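YfkN protein (Bacillus subtilis subsp. subtilis, PDB 3GVE) is a two-metal protein of the calcineurin-like phosphoesterase family, with magnesium and manganese ions bound side by side in the model. Local coordinates at residues N266-V278 / W301-I313. Residues are numbered along the deposited sequence; the frame is centred on the assembly and turned at random.
Sequences NVEKGTINGIPVV and WKVADSKGSIESI
P276 lays its pyrrolidine ring against S306 and the K307-G308 peptide: CB sits over one face of that peptide, 4.0 Å from G308 N, while CG and CD lie against S306. Proline offers a compact apolar ring with no N-H to satisfy, and the small serine lets it approach while OG reaches a water. At the edge of the same peptide, G308 N donates to K269 O in a nearly straight bond (2.8 Å, 162°), with the donor somewhat off the carbonyl plane. K307 CA adds a CH···O contact to this oxygen.

The second flat group is the D305 carboxylate, with which K269 NZ makes a salt bridge on the syn lone pair of OD1 at 2.9 Å. The lysine chain is bent at chi3 and chi4, and the two side chains cross at about a right angle. Backbone S306 N also donates weakly to OD1, which should help steady the carboxylate. Long and flexible, lysine suits this partly exposed place, where a water links its NZ to S306 O. Another water joins E268 O, K307 NZ and G308 O, and a third bridges G274 O and S306 OG.

Glycines let the backbones close in. G270, at positive phi in a G1 bulge, brings its CA to 3.5 Å from G308 O, and G308 leaves room for V278 CG1 at 3.6 Å from its CA. V278, whose beta-branching suits a strand, also meets I310 CG2; like P276, it rests on I290 of strand 286-297.

Strands 275-278 and 305-312 run nearly parallel (11°), yet V277 N bonds to G270 O in its own segment. The contact thus joins the edge strand 300-312 of one mixed sheet to loop 267-270 and strand 275-278 of the other, in keeping with the two-sheet beta sandwich of calcineurin-like phosphoesterases.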
loop_
_atom_site.group_PDB
_atom_site.type_symbol
_atom_site.label_atom_id
_atom_site.label_comp_id
_atom_site.label_asym_id
_atom_site.label_seq_id
_atom_site.Cartn_x
_atom_site.Cartn_y
_atom_site.Cartn_z
ATOM N N ASN A 266 -4.275 6.108 28.911
ATOM C CA ASN A 266 -3.073 5.910 29.712
ATOM C C ASN A 266 -2.034 5.199 28.831
ATOM O O ASN A 266 -2.125 4.009 28.570
ATOM C CB ASN A 266 -3.394 5.112 30.975
ATOM C CG ASN A 266 -2.202 4.996 31.916
ATOM O OD1 ASN A 266 -1.083 4.895 31.479
ATOM N ND2 ASN A 266 -2.463 5.005 33.209
ATOM N N VAL A 267 -1.063 5.964 28.348
ATOM C CA VAL A 267 -0.028 5.458 27.466
ATOM C C VAL A 267 0.893 4.463 28.128
ATOM O O VAL A 267 1.206 3.450 27.545
ATOM C CB VAL A 267 0.736 6.587 26.726
ATOM C CG1 VAL A 267 1.839 6.006 25.889
ATOM C CG2 VAL A 267 -0.240 7.478 25.919
ATOM N N GLU A 268 1.282 4.758 29.355
ATOM C CA GLU A 268 2.173 3.873 30.079
ATOM C C GLU A 268 1.535 2.495 30.219
ATOM O O GLU A 268 2.188 1.497 29.986
ATOM C CB GLU A 268 2.532 4.477 31.441
ATOM C CG GLU A 268 3.291 5.820 31.351
ATOM C CD GLU A 268 4.547 5.713 30.497
ATOM O OE1 GLU A 268 4.629 6.346 29.432
ATOM O OE2 GLU A 268 5.459 4.970 30.878
ATOM N N LYS A 269 0.249 2.443 30.557
ATOM C CA LYS A 269 -0.419 1.143 30.723
ATOM C C LYS A 269 -1.019 0.600 29.439
ATOM O O LYS A 269 -1.404 -0.573 29.414
ATOM C CB LYS A 269 -1.458 1.215 31.817
ATOM C CG LYS A 269 -0.849 1.597 33.189
ATOM C CD LYS A 269 -1.910 1.472 34.211
ATOM C CE LYS A 269 -2.144 -0.009 34.649
ATOM N NZ LYS A 269 -1.188 -0.570 35.620
ATOM N N GLY A 270 -1.100 1.411 28.402
ATOM C CA GLY A 270 -1.765 1.032 27.155
ATOM C C GLY A 270 -3.220 0.790 27.327
ATOM O O GLY A 270 -3.721 -0.276 26.869
ATOM N N THR A 271 -3.947 1.692 27.953
ATOM C CA THR A 271 -5.389 1.543 28.188
ATOM C C THR A 271 -6.247 2.700 27.705
ATOM O O THR A 271 -5.756 3.832 27.663
ATOM C CB THR A 271 -5.681 1.269 29.732
ATOM O OG1 THR A 271 -5.207 2.396 30.458
ATOM C CG2 THR A 271 -5.074 0.016 30.257
ATOM N N ILE A 272 -7.498 2.419 27.422
ATOM C CA ILE A 272 -8.466 3.461 27.133
ATOM C C ILE A 272 -9.644 3.155 28.055
ATOM O O ILE A 272 -10.192 2.066 28.022
ATOM C CB ILE A 272 -8.904 3.464 25.645
ATOM C CG1 ILE A 272 -7.682 3.529 24.713
ATOM C CG2 ILE A 272 -9.881 4.634 25.385
ATOM C CD1 ILE A 272 -8.042 3.517 23.235
ATOM N N ASN A 273 -9.988 4.133 28.886
ATOM C CA ASN A 273 -10.993 3.957 29.932
ATOM C C ASN A 273 -10.708 2.729 30.782
ATOM O O ASN A 273 -11.610 2.020 31.169
ATOM C CB ASN A 273 -12.411 3.902 29.358
ATOM C CG ASN A 273 -13.480 4.019 30.434
ATOM O OD1 ASN A 273 -13.275 4.647 31.463
ATOM N ND2 ASN A 273 -14.609 3.399 30.199
ATOM N N GLY A 274 -9.433 2.487 31.048
ATOM C CA GLY A 274 -9.025 1.412 31.929
ATOM C C GLY A 274 -8.955 0.046 31.286
ATOM O O GLY A 274 -8.619 -0.896 31.944
ATOM N N ILE A 275 -9.262 -0.042 30.001
ATOM C CA ILE A 275 -9.238 -1.315 29.279
ATOM C C ILE A 275 -8.001 -1.363 28.400
ATOM O O ILE A 275 -7.759 -0.417 27.678
ATOM C CB ILE A 275 -10.489 -1.433 28.390
ATOM C CG1 ILE A 275 -11.747 -1.433 29.271
ATOM C CG2 ILE A 275 -10.446 -2.688 27.513
ATOM C CD1 ILE A 275 -13.053 -1.309 28.499
ATOM N N PRO A 276 -7.229 -2.448 28.446
ATOM C CA PRO A 276 -6.043 -2.517 27.584
ATOM C C PRO A 276 -6.451 -2.619 26.112
ATOM O O PRO A 276 -7.389 -3.332 25.762
ATOM C CB PRO A 276 -5.330 -3.794 28.055
ATOM C CG PRO A 276 -6.378 -4.626 28.668
ATOM C CD PRO A 276 -7.412 -3.684 29.236
ATOM N N VAL A 277 -5.725 -1.876 25.290
ATOM C CA VAL A 277 -5.947 -1.810 23.857
ATOM C C VAL A 277 -4.598 -1.885 23.166
ATOM O O VAL A 277 -3.657 -1.246 23.588
ATOM C CB VAL A 277 -6.582 -0.457 23.469
ATOM C CG1 VAL A 277 -6.772 -0.355 21.947
ATOM C CG2 VAL A 277 -7.910 -0.261 24.209
ATOM N N VAL A 278 -4.528 -2.657 22.097
ATOM C CA VAL A 278 -3.318 -2.677 21.281
ATOM C C VAL A 278 -3.676 -2.557 19.805
ATOM O O VAL A 278 -4.691 -3.066 19.361
ATOM C CB VAL A 278 -2.449 -3.946 21.544
ATOM C CG1 VAL A 278 -1.971 -3.956 23.006
ATOM C CG2 VAL A 278 -3.209 -5.231 21.192
ATOM N N TRP A 301 -14.816 -13.460 38.195
ATOM C CA TRP A 301 -13.518 -12.943 37.823
ATOM C C TRP A 301 -13.553 -11.475 37.468
ATOM O O TRP A 301 -14.514 -10.986 36.911
ATOM C CB TRP A 301 -12.959 -13.722 36.627
ATOM C CG TRP A 301 -12.613 -15.143 36.930
ATOM C CD1 TRP A 301 -13.397 -16.230 36.732
ATOM C CD2 TRP A 301 -11.395 -15.629 37.492
ATOM N NE1 TRP A 301 -12.755 -17.359 37.126
ATOM C CE2 TRP A 301 -11.524 -17.020 37.611
ATOM C CE3 TRP A 301 -10.214 -15.022 37.915
ATOM C CZ2 TRP A 301 -10.514 -17.818 38.114
ATOM C CZ3 TRP A 301 -9.207 -15.818 38.430
ATOM C CH2 TRP A 301 -9.368 -17.201 38.530
ATOM N N LYS A 302 -12.481 -10.787 37.811
ATOM C CA LYS A 302 -12.294 -9.411 37.413
ATOM C C LYS A 302 -10.841 -9.240 37.024
ATOM O O LYS A 302 -10.005 -10.040 37.392
ATOM C CB LYS A 302 -12.628 -8.459 38.555
ATOM C CG LYS A 302 -11.712 -8.601 39.729
ATOM C CD LYS A 302 -12.046 -7.663 40.875
ATOM C CE LYS A 302 -11.049 -7.867 41.990
ATOM N NZ LYS A 302 -9.848 -7.026 41.828
ATOM N N VAL A 303 -10.574 -8.185 36.275
ATOM C CA VAL A 303 -9.227 -7.815 35.918
ATOM C C VAL A 303 -8.673 -6.858 36.960
ATOM O O VAL A 303 -9.067 -5.707 37.051
ATOM C CB VAL A 303 -9.168 -7.140 34.554
ATOM C CG1 VAL A 303 -7.738 -6.776 34.214
ATOM C CG2 VAL A 303 -9.760 -8.045 33.499
ATOM N N ALA A 304 -7.740 -7.375 37.731
ATOM C CA ALA A 304 -7.108 -6.645 38.839
ATOM C C ALA A 304 -6.086 -5.653 38.275
ATOM O O ALA A 304 -5.822 -4.606 38.882
ATOM C CB ALA A 304 -6.446 -7.594 39.754
ATOM N N ASP A 305 -5.399 -6.005 37.196
ATOM C CA ASP A 305 -4.388 -5.119 36.593
ATOM C C ASP A 305 -4.263 -5.518 35.131
ATOM O O ASP A 305 -4.600 -6.624 34.782
ATOM C CB ASP A 305 -3.039 -5.254 37.311
ATOM C CG ASP A 305 -2.055 -4.114 36.993
ATOM O OD1 ASP A 305 -2.466 -3.079 36.483
ATOM O OD2 ASP A 305 -0.861 -4.277 37.295
ATOM N N SER A 306 -3.783 -4.607 34.293
ATOM C CA SER A 306 -3.726 -4.899 32.826
ATOM C C SER A 306 -2.644 -4.071 32.218
ATOM O O SER A 306 -2.224 -3.037 32.767
ATOM C CB SER A 306 -5.050 -4.580 32.178
ATOM O OG SER A 306 -5.334 -3.260 32.281
ATOM N N LYS A 307 -2.181 -4.457 31.048
ATOM C CA LYS A 307 -1.243 -3.641 30.284
ATOM C C LYS A 307 -1.419 -3.978 28.802
ATOM O O LYS A 307 -1.587 -5.156 28.492
ATOM C CB LYS A 307 0.183 -3.968 30.721
ATOM C CG LYS A 307 1.270 -3.131 30.052
ATOM C CD LYS A 307 2.655 -3.552 30.571
ATOM C CE LYS A 307 3.771 -3.001 29.729
ATOM N NZ LYS A 307 3.900 -1.582 29.895
ATOM N N GLY A 308 -1.378 -2.971 27.914
ATOM C CA GLY A 308 -1.278 -3.166 26.470
ATOM C C GLY A 308 0.056 -2.676 25.976
ATOM O O GLY A 308 0.457 -1.532 26.317
ATOM N N SER A 309 0.734 -3.450 25.166
ATOM C CA SER A 309 2.003 -3.050 24.584
ATOM C C SER A 309 2.150 -3.621 23.205
ATOM O O SER A 309 1.378 -4.537 22.812
ATOM C CB SER A 309 3.155 -3.558 25.474
ATOM O OG SER A 309 3.200 -4.925 25.624
ATOM N N ILE A 310 3.033 -3.069 22.412
ATOM C CA ILE A 310 3.300 -3.640 21.104
ATOM C C ILE A 310 4.801 -3.820 21.002
ATOM O O ILE A 310 5.550 -3.089 21.605
ATOM C CB ILE A 310 2.760 -2.770 19.955
ATOM C CG1 ILE A 310 3.261 -1.319 20.093
ATOM C CG2 ILE A 310 1.219 -2.803 19.928
ATOM C CD1 ILE A 310 2.871 -0.425 18.929
ATOM N N GLU A 311 5.226 -4.805 20.231
ATOM C CA GLU A 311 6.652 -5.096 20.066
ATOM C C GLU A 311 6.941 -5.197 18.590
ATOM O O GLU A 311 6.251 -5.885 17.879
ATOM C CB GLU A 311 7.004 -6.405 20.772
ATOM C CG GLU A 311 8.469 -6.797 20.604
ATOM C CD GLU A 311 8.893 -7.973 21.469
ATOM O OE1 GLU A 311 8.076 -8.839 21.802
ATOM O OE2 GLU A 311 10.076 -8.024 21.782
ATOM N N SER A 312 7.976 -4.504 18.144
ATOM C CA SER A 312 8.388 -4.539 16.745
ATOM C C SER A 312 9.166 -5.801 16.386
ATOM O O SER A 312 9.889 -6.334 17.194
ATOM C CB SER A 312 9.289 -3.334 16.434
ATOM O OG SER A 312 10.456 -3.364 17.230
ATOM N N ILE A 313 9.023 -6.255 15.144
ATOM C CA ILE A 313 9.898 -7.318 14.643
ATOM C C ILE A 313 11.294 -6.752 14.409
ATOM O O ILE A 313 12.273 -7.453 14.544
ATOM C CB ILE A 313 9.370 -8.018 13.367
ATOM C CG1 ILE A 313 9.153 -7.039 12.216
ATOM C CG2 ILE A 313 8.096 -8.786 13.694
ATOM C CD1 ILE A 313 8.884 -7.705 10.870
HETATM O O HOH W 1 2.382 -0.469 27.887
HETATM O O HOH W 2 0.525 -1.966 33.461
HETATM O O HOH W 3 -7.957 -3.299 32.856
#